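Local coordinates for protein alpha-fucosidase GH29 (Fusarium graminearum, PDB 4PSR) that probably hydrolyses alpha-linked L-fucose from the carbohydrate chains of glycoproteins, acting as a glycoside hydrolase of family GH29, at residues Asn187-Ser190 / Leu191-Leu194; Val517-Leu521 / Gly522-Thr526; Asp104-Ala107 / Ile108-Val112; Asp209-Arg212 / Glu213-Asp216. All coordinates share one frame; numbering follows the deposited sequence.

Contact 1 (Asn187-Ser190 / Leu191-Leu194); sequences NDTS and LQKL. With NAG (2-acetamido-2-deoxy-beta-D-glucopyranose), chain F.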
loop_
_atom_site.group_PDB
_atom_site.type_symbol
_atom_site.label_atom_id
_atom_site.label_comp_id
_atom_site.label_asym_id
_atom_site.label_seq_id
_atom_site.Cartn_x
_atom_site.Cartn_y
_atom_site.Cartn_z
ATOM N N ASN A 187 15.453 30.867 -18.456
ATOM C CA ASN A 187 16.887 30.752 -18.642
ATOM C C ASN A 187 17.691 30.820 -17.360
ATOM O O ASN A 187 18.913 30.708 -17.372
ATOM C CB ASN A 187 17.351 31.846 -19.598
ATOM C CG ASN A 187 16.992 31.543 -21.033
ATOM O OD1 ASN A 187 16.893 30.375 -21.434
ATOM N ND2 ASN A 187 16.826 32.600 -21.835
ATOM N N ASP A 188 16.988 31.003 -16.241
ATOM C CA ASP A 188 17.548 30.938 -14.886
ATOM C C ASP A 188 17.837 29.468 -14.564
ATOM O O ASP A 188 16.895 28.702 -14.342
ATOM C CB ASP A 188 16.515 31.521 -13.902
ATOM C CG ASP A 188 16.937 31.452 -12.418
ATOM O OD1 ASP A 188 17.774 30.614 -12.019
ATOM O OD2 ASP A 188 16.375 32.247 -11.620
ATOM N N THR A 189 19.107 29.073 -14.518
ATOM C CA THR A 189 19.440 27.668 -14.383
ATOM C C THR A 189 18.965 27.103 -13.045
ATOM O O THR A 189 18.633 25.916 -12.959
ATOM C CB THR A 189 20.934 27.414 -14.571
ATOM O OG1 THR A 189 21.670 28.132 -13.592
ATOM C CG2 THR A 189 21.392 27.883 -15.952
ATOM N N SER A 190 18.914 27.921 -11.999
ATOM C CA SER A 190 18.408 27.425 -10.720
ATOM C C SER A 190 16.919 27.134 -10.833
ATOM O O SER A 190 16.448 26.058 -10.436
ATOM C CB SER A 190 18.664 28.437 -9.598
ATOM O OG SER A 190 18.096 27.940 -8.394
ATOM N N LEU A 191 16.166 28.066 -11.406
ATOM C CA LEU A 191 14.748 27.860 -11.599
ATOM C C LEU A 191 14.448 26.677 -12.526
ATOM O O LEU A 191 13.470 25.958 -12.320
ATOM C CB LEU A 191 14.070 29.147 -12.091
ATOM C CG LEU A 191 12.534 29.143 -12.071
ATOM C CD1 LEU A 191 11.966 28.848 -10.688
ATOM C CD2 LEU A 191 12.016 30.472 -12.613
ATOM N N GLN A 192 15.287 26.449 -13.526
ATOM C CA GLN A 192 15.142 25.274 -14.367
ATOM C C GLN A 192 15.169 23.991 -13.545
ATOM O O GLN A 192 14.450 23.044 -13.854
ATOM C CB GLN A 192 16.234 25.211 -15.415
ATOM C CG GLN A 192 16.139 26.233 -16.553
ATOM C CD GLN A 192 17.329 26.136 -17.493
ATOM O OE1 GLN A 192 18.278 25.394 -17.245
ATOM N NE2 GLN A 192 17.290 26.903 -18.572
ATOM N N LYS A 193 16.003 23.955 -12.516
ATOM C CA LYS A 193 16.081 22.763 -11.671
ATOM C C LYS A 193 14.746 22.528 -10.945
ATOM O O LYS A 193 14.260 21.396 -10.884
ATOM C CB LYS A 193 17.219 22.860 -10.662
ATOM C CG LYS A 193 17.391 21.593 -9.803
ATOM C CD LYS A 193 18.559 21.723 -8.818
ATOM C CE LYS A 193 19.918 21.755 -9.519
ATOM N NZ LYS A 193 20.975 21.994 -8.500
ATOM N N LEU A 194 14.147 23.566 -10.393
ATOM C CA LEU A 194 12.836 23.428 -9.743
ATOM C C LEU A 194 11.773 22.877 -10.710
ATOM O O LEU A 194 11.004 21.958 -10.374
ATOM C CB LEU A 194 12.361 24.750 -9.151
ATOM C CG LEU A 194 11.032 24.668 -8.391
ATOM C CD1 LEU A 194 11.168 23.967 -7.035
ATOM C CD2 LEU A 194 10.445 26.066 -8.229
HETATM C C1 NAG F . 16.733 32.484 -23.273
HETATM C C2 NAG F . 16.101 33.726 -23.883
HETATM C C3 NAG F . 15.946 33.533 -25.392
HETATM C C4 NAG F . 17.264 33.112 -26.022
HETATM C C5 NAG F . 17.830 31.895 -25.301
HETATM C C6 NAG F . 19.192 31.485 -25.799
HETATM C C7 NAG F . 14.360 35.238 -22.990
HETATM C C8 NAG F . 13.010 35.299 -22.350
HETATM N N2 NAG F . 14.819 34.010 -23.273
HETATM O O3 NAG F . 15.488 34.744 -25.980
HETATM O O4 NAG F . 17.034 32.781 -27.389
HETATM O O5 NAG F . 17.971 32.207 -23.904
HETATM O O6 NAG F . 20.109 32.562 -25.651
HETATM O O7 NAG F . 15.021 36.250 -23.211
#

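Contact 2 (Val517-Leu521 / Gly522-Thr526); sequences VALAL and GTFDT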
loop_
_atom_site.group_PDB
_atom_site.type_symbol
_atom_site.label_atom_id
_atom_site.label_comp_id
_atom_site.label_asym_id
_atom_site.label_seq_id
_atom_site.Cartn_x
_atom_site.Cartn_y
_atom_site.Cartn_z
ATOM N N VAL A 517 -3.587 -25.819 -1.713
ATOM C CA VAL A 517 -3.869 -24.420 -2.004
ATOM C C VAL A 517 -5.192 -24.368 -2.751
ATOM O O VAL A 517 -5.357 -25.036 -3.782
ATOM C CB VAL A 517 -2.767 -23.779 -2.869
ATOM C CG1 VAL A 517 -3.123 -22.334 -3.229
ATOM C CG2 VAL A 517 -1.430 -23.825 -2.133
ATOM N N ALA A 518 -6.140 -23.584 -2.243
ATOM C CA ALA A 518 -7.386 -23.294 -2.965
ATOM C C ALA A 518 -7.160 -22.166 -3.989
ATOM O O ALA A 518 -6.384 -21.226 -3.732
ATOM C CB ALA A 518 -8.471 -22.922 -2.005
ATOM N N LEU A 519 -7.796 -22.302 -5.148
ATOM C CA LEU A 519 -7.668 -21.343 -6.258
ATOM C C LEU A 519 -9.029 -20.872 -6.749
ATOM O O LEU A 519 -9.915 -21.663 -7.050
ATOM C CB LEU A 519 -6.898 -21.973 -7.422
ATOM C CG LEU A 519 -5.498 -22.505 -7.119
ATOM C CD1 LEU A 519 -4.930 -23.249 -8.333
ATOM C CD2 LEU A 519 -4.552 -21.383 -6.693
ATOM N N ALA A 520 -9.198 -19.553 -6.855
ATOM C CA ALA A 520 -10.374 -18.995 -7.503
ATOM C C ALA A 520 -10.241 -19.116 -9.021
ATOM O O ALA A 520 -9.268 -19.691 -9.518
ATOM C CB ALA A 520 -10.523 -17.522 -7.100
ATOM N N LEU A 521 -11.203 -18.578 -9.778
ATOM C CA LEU A 521 -11.010 -18.400 -11.203
ATOM C C LEU A 521 -9.892 -17.383 -11.399
ATOM O O LEU A 521 -9.864 -16.362 -10.709
ATOM C CB LEU A 521 -12.296 -17.908 -11.868
ATOM C CG LEU A 521 -13.560 -18.745 -11.705
ATOM C CD1 LEU A 521 -14.675 -18.125 -12.557
ATOM C CD2 LEU A 521 -13.320 -20.175 -12.126
ATOM N N GLY A 522 -8.987 -17.656 -12.328
ATOM C CA GLY A 522 -7.882 -16.759 -12.593
ATOM C C GLY A 522 -6.656 -17.472 -13.124
ATOM O O GLY A 522 -6.729 -18.622 -13.563
ATOM N N THR A 523 -5.525 -16.784 -13.064
ATOM C CA THR A 523 -4.255 -17.296 -13.559
ATOM C C THR A 523 -3.227 -17.300 -12.424
ATOM O O THR A 523 -3.097 -16.334 -11.667
ATOM C CB THR A 523 -3.748 -16.482 -14.753
ATOM O OG1 THR A 523 -3.331 -15.181 -14.313
ATOM C CG2 THR A 523 -4.833 -16.345 -15.813
ATOM N N PHE A 524 -2.533 -18.429 -12.268
ATOM C CA PHE A 524 -1.680 -18.663 -11.117
ATOM C C PHE A 524 -0.329 -19.191 -11.586
ATOM O O PHE A 524 -0.224 -20.331 -12.057
ATOM C CB PHE A 524 -2.390 -19.630 -10.165
ATOM C CG PHE A 524 -3.770 -19.175 -9.800
ATOM C CD1 PHE A 524 -3.956 -18.138 -8.893
ATOM C CD2 PHE A 524 -4.887 -19.715 -10.417
ATOM C CE1 PHE A 524 -5.228 -17.677 -8.585
ATOM C CE2 PHE A 524 -6.161 -19.261 -10.113
ATOM C CZ PHE A 524 -6.338 -18.239 -9.189
ATOM N N ASP A 525 0.699 -18.339 -11.514
ATOM C CA ASP A 525 2.023 -18.696 -12.013
ATOM C C ASP A 525 2.869 -19.366 -10.938
ATOM O O ASP A 525 2.420 -19.568 -9.808
ATOM C CB ASP A 525 2.726 -17.489 -12.657
ATOM C CG ASP A 525 3.082 -16.382 -11.695
ATOM O OD1 ASP A 525 2.830 -16.480 -10.482
ATOM O OD2 ASP A 525 3.623 -15.349 -12.173
ATOM N N THR A 526 4.097 -19.739 -11.281
ATOM C CA THR A 526 4.968 -20.429 -10.326
ATOM C C THR A 526 5.184 -19.589 -9.073
ATOM O O THR A 526 5.194 -20.097 -7.963
ATOM C CB THR A 526 6.340 -20.745 -10.960
ATOM O OG1 THR A 526 6.211 -21.839 -11.880
ATOM C CG2 THR A 526 7.382 -21.095 -9.918
#

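Contact 3 (Asp104-Ala107 / Ile108-Val112); sequences DPEA and IIKIV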
loop_
_atom_site.group_PDB
_atom_site.type_symbol
_atom_site.label_atom_id
_atom_site.label_comp_id
_atom_site.label_asym_id
_atom_site.label_seq_id
_atom_site.Cartn_x
_atom_site.Cartn_y
_atom_site.Cartn_z
ATOM N N ASP A 104 4.006 21.064 15.360
ATOM C CA ASP A 104 4.423 20.214 16.476
ATOM C C ASP A 104 4.687 18.797 15.955
ATOM O O ASP A 104 3.849 17.904 16.080
ATOM C CB ASP A 104 3.336 20.188 17.541
ATOM C CG ASP A 104 3.792 19.565 18.862
ATOM O OD1 ASP A 104 4.833 18.875 18.918
ATOM O OD2 ASP A 104 3.025 19.746 19.848
ATOM N N PRO A 105 5.844 18.597 15.310
ATOM C CA PRO A 105 6.075 17.280 14.723
ATOM C C PRO A 105 6.104 16.144 15.761
ATOM O O PRO A 105 5.669 15.038 15.459
ATOM C CB PRO A 105 7.414 17.445 14.003
ATOM C CG PRO A 105 8.057 18.594 14.651
ATOM C CD PRO A 105 6.947 19.525 15.018
ATOM N N GLU A 106 6.588 16.388 16.975
ATOM C CA GLU A 106 6.589 15.329 17.984
ATOM C C GLU A 106 5.169 14.868 18.311
ATOM O O GLU A 106 4.908 13.665 18.369
ATOM C CB GLU A 106 7.315 15.754 19.250
ATOM C CG GLU A 106 7.458 14.580 20.172
ATOM C CD GLU A 106 8.637 14.691 21.090
ATOM O OE1 GLU A 106 9.241 15.787 21.164
ATOM O OE2 GLU A 106 8.951 13.667 21.733
ATOM N N ALA A 107 4.236 15.812 18.457
ATOM C CA ALA A 107 2.852 15.453 18.718
ATOM C C ALA A 107 2.269 14.615 17.565
ATOM O O ALA A 107 1.562 13.624 17.795
ATOM C CB ALA A 107 1.995 16.702 18.974
ATOM N N ILE A 108 2.581 15.011 16.326
ATOM C CA ILE A 108 2.077 14.286 15.175
ATOM C C ILE A 108 2.614 12.866 15.173
ATOM O O ILE A 108 1.877 11.927 14.960
ATOM C CB ILE A 108 2.368 15.019 13.869
ATOM C CG1 ILE A 108 1.487 16.267 13.801
ATOM C CG2 ILE A 108 2.137 14.101 12.663
ATOM C CD1 ILE A 108 1.891 17.232 12.700
ATOM N N ILE A 109 3.902 12.695 15.451
ATOM C CA ILE A 109 4.448 11.338 15.479
ATOM C C ILE A 109 3.869 10.487 16.622
ATOM O O ILE A 109 3.681 9.316 16.438
ATOM C CB ILE A 109 5.980 11.340 15.437
ATOM C CG1 ILE A 109 6.464 11.964 14.116
ATOM C CG2 ILE A 109 6.549 9.928 15.558
ATOM C CD1 ILE A 109 5.897 11.339 12.793
ATOM N N LYS A 110 3.572 11.089 17.766
ATOM C CA LYS A 110 2.918 10.348 18.837
ATOM C C LYS A 110 1.528 9.860 18.408
ATOM O O LYS A 110 1.138 8.736 18.731
ATOM C CB LYS A 110 2.801 11.188 20.124
ATOM C CG LYS A 110 4.120 11.518 20.806
ATOM C CD LYS A 110 4.850 10.296 21.264
ATOM C CE LYS A 110 6.077 10.663 22.085
ATOM N NZ LYS A 110 6.824 9.442 22.463
ATOM N N ILE A 111 0.779 10.698 17.685
ATOM C CA ILE A 111 -0.520 10.321 17.142
ATOM C C ILE A 111 -0.373 9.175 16.122
ATOM O O ILE A 111 -1.123 8.211 16.120
ATOM C CB ILE A 111 -1.237 11.556 16.525
ATOM C CG1 ILE A 111 -1.615 12.551 17.628
ATOM C CG2 ILE A 111 -2.454 11.139 15.728
ATOM C CD1 ILE A 111 -1.842 13.963 17.143
ATOM N N VAL A 112 0.624 9.291 15.249
ATOM C CA VAL A 112 0.874 8.234 14.277
ATOM C C VAL A 112 1.223 6.900 14.989
ATOM O O VAL A 112 0.718 5.842 14.642
ATOM C CB VAL A 112 1.950 8.673 13.266
ATOM C CG1 VAL A 112 2.384 7.516 12.402
ATOM C CG2 VAL A 112 1.410 9.820 12.380
#

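Contact 4 (Asp209-Arg212 / Glu213-Asp216); sequences DKHR and EMLD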
loop_
_atom_site.group_PDB
_atom_site.type_symbol
_atom_site.label_atom_id
_atom_site.label_comp_id
_atom_site.label_asym_id
_atom_site.label_seq_id
_atom_site.Cartn_x
_atom_site.Cartn_y
_atom_site.Cartn_z
ATOM N N ASP A 209 20.762 11.258 -7.974
ATOM C CA ASP A 209 21.516 11.968 -6.936
ATOM C C ASP A 209 20.597 12.340 -5.763
ATOM O O ASP A 209 21.009 12.317 -4.606
ATOM C CB ASP A 209 22.173 13.233 -7.481
ATOM C CG ASP A 209 23.349 12.945 -8.410
ATOM O OD1 ASP A 209 23.862 11.818 -8.402
ATOM O OD2 ASP A 209 23.766 13.889 -9.107
ATOM N N LYS A 210 19.346 12.704 -6.053
ATOM C CA LYS A 210 18.374 12.996 -5.002
ATOM C C LYS A 210 18.126 11.758 -4.132
ATOM O O LYS A 210 18.151 11.820 -2.878
ATOM C CB LYS A 210 17.071 13.513 -5.607
ATOM C CG LYS A 210 17.121 14.961 -6.047
ATOM C CD LYS A 210 15.908 15.325 -6.904
ATOM C CE LYS A 210 15.798 16.822 -7.132
ATOM N NZ LYS A 210 14.526 17.115 -7.849
ATOM N N HIS A 211 17.843 10.617 -4.765
ATOM C CA HIS A 211 17.687 9.374 -4.013
ATOM C C HIS A 211 18.908 9.039 -3.162
ATOM O O HIS A 211 18.778 8.711 -1.988
ATOM C CB HIS A 211 17.485 8.182 -4.940
ATOM C CG HIS A 211 16.074 7.871 -5.298
ATOM N ND1 HIS A 211 15.055 7.876 -4.368
ATOM C CD2 HIS A 211 15.525 7.465 -6.468
ATOM C CE1 HIS A 211 13.940 7.475 -4.951
ATOM N NE2 HIS A 211 14.196 7.216 -6.227
ATOM N N ARG A 212 20.086 9.111 -3.762
ATOM C CA ARG A 212 21.327 8.751 -3.087
ATOM C C ARG A 212 21.575 9.616 -1.848
ATOM O O ARG A 212 21.915 9.113 -0.771
ATOM C CB ARG A 212 22.505 8.870 -4.058
ATOM C CG ARG A 212 23.863 8.845 -3.368
ATOM C CD ARG A 212 25.006 8.545 -4.319
ATOM N NE ARG A 212 25.079 9.552 -5.364
ATOM C CZ ARG A 212 26.048 9.643 -6.264
ATOM N NH1 ARG A 212 26.000 10.603 -7.173
ATOM N NH2 ARG A 212 27.049 8.776 -6.263
ATOM N N GLU A 213 21.405 10.918 -2.013
ATOM C CA GLU A 213 21.660 11.886 -0.943
ATOM C C GLU A 213 20.642 11.660 0.170
ATOM O O GLU A 213 20.988 11.594 1.359
ATOM C CB GLU A 213 21.562 13.306 -1.481
ATOM C CG GLU A 213 21.991 14.401 -0.501
ATOM C CD GLU A 213 21.818 15.751 -1.136
ATOM O OE1 GLU A 213 20.651 16.080 -1.447
ATOM O OE2 GLU A 213 22.828 16.444 -1.456
ATOM N N MET A 214 19.364 11.523 -0.195
ATOM C CA MET A 214 18.320 11.328 0.800
ATOM C C MET A 214 18.557 10.032 1.561
ATOM O O MET A 214 18.435 9.982 2.792
ATOM C CB MET A 214 16.920 11.325 0.132
ATOM C CG MET A 214 15.747 10.946 1.079
ATOM S SD MET A 214 15.569 9.170 1.348
ATOM C CE MET A 214 15.042 8.651 -0.290
ATOM N N LEU A 215 18.915 8.959 0.871
ATOM C CA LEU A 215 18.922 7.667 1.556
ATOM C C LEU A 215 20.165 7.508 2.446
ATOM O O LEU A 215 20.090 6.852 3.491
ATOM C CB LEU A 215 18.716 6.513 0.575
ATOM C CG LEU A 215 19.847 6.075 -0.366
ATOM C CD1 LEU A 215 20.812 5.114 0.341
ATOM C CD2 LEU A 215 19.300 5.438 -1.645
ATOM N N ASP A 216 21.274 8.132 2.060
ATOM C CA ASP A 216 22.436 8.175 2.937
ATOM C C ASP A 216 22.177 9.076 4.151
ATOM O O ASP A 216 22.733 8.847 5.231
ATOM C CB ASP A 216 23.686 8.655 2.180
ATOM C CG ASP A 216 24.286 7.601 1.239
ATOM O OD1 ASP A 216 24.115 6.377 1.457
ATOM O OD2 ASP A 216 24.982 8.029 0.303
#

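Contact 1 (Asn187-Ser190 / Leu191-Leu194)
Asp-188 meets Leu-191 and Gln-192 at the very start of helix 189-195, with both its side chain and its carbonyl in use. The capping bonds come first. Asp-188 OD1 accepts from Leu-191 N at 3.1 Å, a nearly straight bond (167° at the hydrogen) in which the N-H comes from above the carboxylate plane. A second, weak bond runs to the same OD1 from Ser-190 N at 2.9 Å. CG anti to the backbone N (chi1 177°) turns the carboxylate forward, over the amides of the first turn. It is modelled in two conformers, and the cap described belongs to one of them.

Main-chain bonds continue the turn. Gln-192 N donates to Asp-188 O at 2.9 Å, whereas the bonds from Lys-193 N to Thr-189 O and from Leu-194 N to Ser-190 O are weak. This is an N-capped helix start that overlaps an Asn-Asp-Thr sequon, whose middle residue is the cap. Asn-187 ND2 is covalently bonded to NAG C1 at 1.4 Å, and the sugar projects away from the helix.

Van der Waals contacts add to this. Asp-188 CG lies 3.7 Å from Leu-191 CB, the two side chains crossing at about a right angle. The extended Gln-192 side chain runs back along the turn, NE2 stopping 3.9 Å from Asn-187 CA.

Polar partners outside the two segments hold the remaining ends: Gln-192 NE2 hydrogen-bonds Thr-186 O, Ser-190 OG hydrogen-bonds Glu-139, and Lys-193 NZ forms a salt bridge to Glu-139 and a hydrogen bond to Val-137 O.

Contact 2 (Val517-Leu521 / Gly522-Thr526)
Leu-519 sits on the ring of Phe-524. Its CD2 methyl is 3.9 Å from the centroid of that ring and only 11° off the normal, a CH-pi contact almost centred over one face. Leu-519 CB comes over the same ring nearer its far end, 3.9 Å from Phe-524 CE2, and the two side chains slide past each other in opposite directions. The ring's edge is used too: Ala-520 O lies near the ring plane, 3.2 Å from Phe-524 CE2.

What brings these groups together is the corner at Ala-520 and Leu-521. Gly-522 leaves it extended, at phi 152° and psi -164°, angles where a CB would be jammed against Leu-521 O, and Phe-524 points back toward the end of strand 516-519. Phe-524 CG, anti to its own carbonyl carbon (chi1 -53°), carries the ring across that corner.

Further out, Phe-528 meets the Phe-524 ring edge-to-face and also touches Leu-519. Asp-525 N-caps helix 526-532 through Phe-528 N. The corner thus joins two antiparallel sheets: Leu-519 pairs with Ala-504 in one, while Gly-522 and Phe-524 pair with strand 579-584 in the other, and helix 526-532 packs against Leu-519.

Contact 3 (Asp104-Ala107 / Ile108-Val112)
Ile-108 and Ile-109 lean back over the carbonyls of Asp-104 and Pro-105, one turn earlier in helix 105-114. In both, CG1 is anti to the carbonyl carbon and beside the backbone N, which turns this branch toward the preceding turn: Ile-109 CG1 is 3.4 Å from Pro-105 O and Ile-108 CG1 is 3.7 Å from Asp-104 O. They differ further out. Ile-108 is extended at chi2 (168°), Ile-109 folded (-54°). Ile-111 repeats the extended form, and its CD1 lies 3.5 Å from Ala-107 O.

Lys-110 CG, anti to the carbonyl carbon, lies 3.3 Å from Glu-106 O; the bend at chi2 comes beyond it. Glu-106 and Lys-110 run side by side, pointing the same way, but their charged atoms do not touch; Lys-110 NZ, in the conformer described, bonds Asn-162 OD1 instead.

At the start of the helix, Asp-104 swings CG anti to its backbone N (chi1 -168°), so that OD1 accepts from Ala-107 N at 3.2 Å, the N-H approaching from above the carboxylate plane. Straight main-chain bonds follow, such as Ile-109 N to Pro-105 O at 2.9 Å.

Asp-104 at the N-cap followed by Pro-105 in the first turn is a classic helix start. The helix is the last one before strand 119-125, in the long connection from strand 29-33, packing Ile-109 on helix 151-161 and Ile-111 on helix 353-369, as expected of an outer helix in a TIM barrel.

Contact 4 (Asp209-Arg212 / Glu213-Asp216)
His-211 and Met-214, with Arg-212 and Asp-216, make one-turn contacts in the middle of helix 200-218, which precedes barrel strand 222-225 and packs its buried side on that strand and on 165-170. The backbone is a regular alpha-helical ladder, with Met-214 N bonded to Lys-210 O at 3.0 Å and Leu-215 N to His-211 O at 2.9 Å.

On the barrel side, His-211 and Met-214 lie side by side and point the same way. Bends at chi2 and chi3 curl the methionine so that its CE comes to the edge of the imidazole, 4.2 Å from His-211 ND1. Phe-252 stacks on this imidazole and Trp-207 meets it edge-to-face. Leu-215 holds CG between the backbone N and the carbonyl carbon (chi1 74°), an uncommon choice in a helix, and this folds the isobutyl group back onto the helix, with CD2 3.3 Å from His-211 O.

The charged side chains point to different neighbours. Arg-212 NH1, in one of two conformers, bridges to Asp-209 OD1 at 2.7 Å, from above the carboxylate plane. Arg-212 CG passes 3.9 Å from Asp-216 OD2, but the Asp-216 carboxylate forms a salt bridge to Arg-259 through OD1 and a hydrogen bond to the Tyr-255 hydroxyl through OD2. Lys-210 pairs with Glu-125, and Glu-213 is held by Ser-135, Trp-133 and backbone amides of Lys-136 and Val-137.

Buried His-211 ND1 has no polar partner in the model, while His-211 NE2 makes a weak bond to Asn-225 OD1; together these are consistent with a neutral imidazole protonated on NE2.

Overall arrangement
Along the chain the order is contact 3, contact 1, contact 4, contact 2. The first three lie in the TIM-barrel catalytic domain. Contact 3 is in the helix leading into the second barrel strand, 119-125, and contact 4 in the helix before the fourth, 222-225; their centres are about 25 Å apart. Contact 1 starts the short helix 189-195, next in sequence before helix 200-218, and comes within about 5 Å of contact 4 by nearest atoms. Contact 2 lies in the C-terminal beta region, its centre about 52 Å from that of contact 1 and across the chain's centre. Contact 1 carries a glycan on Asn-187, whereas contact 2 is touched at Thr-523 by a mannose of another glycan.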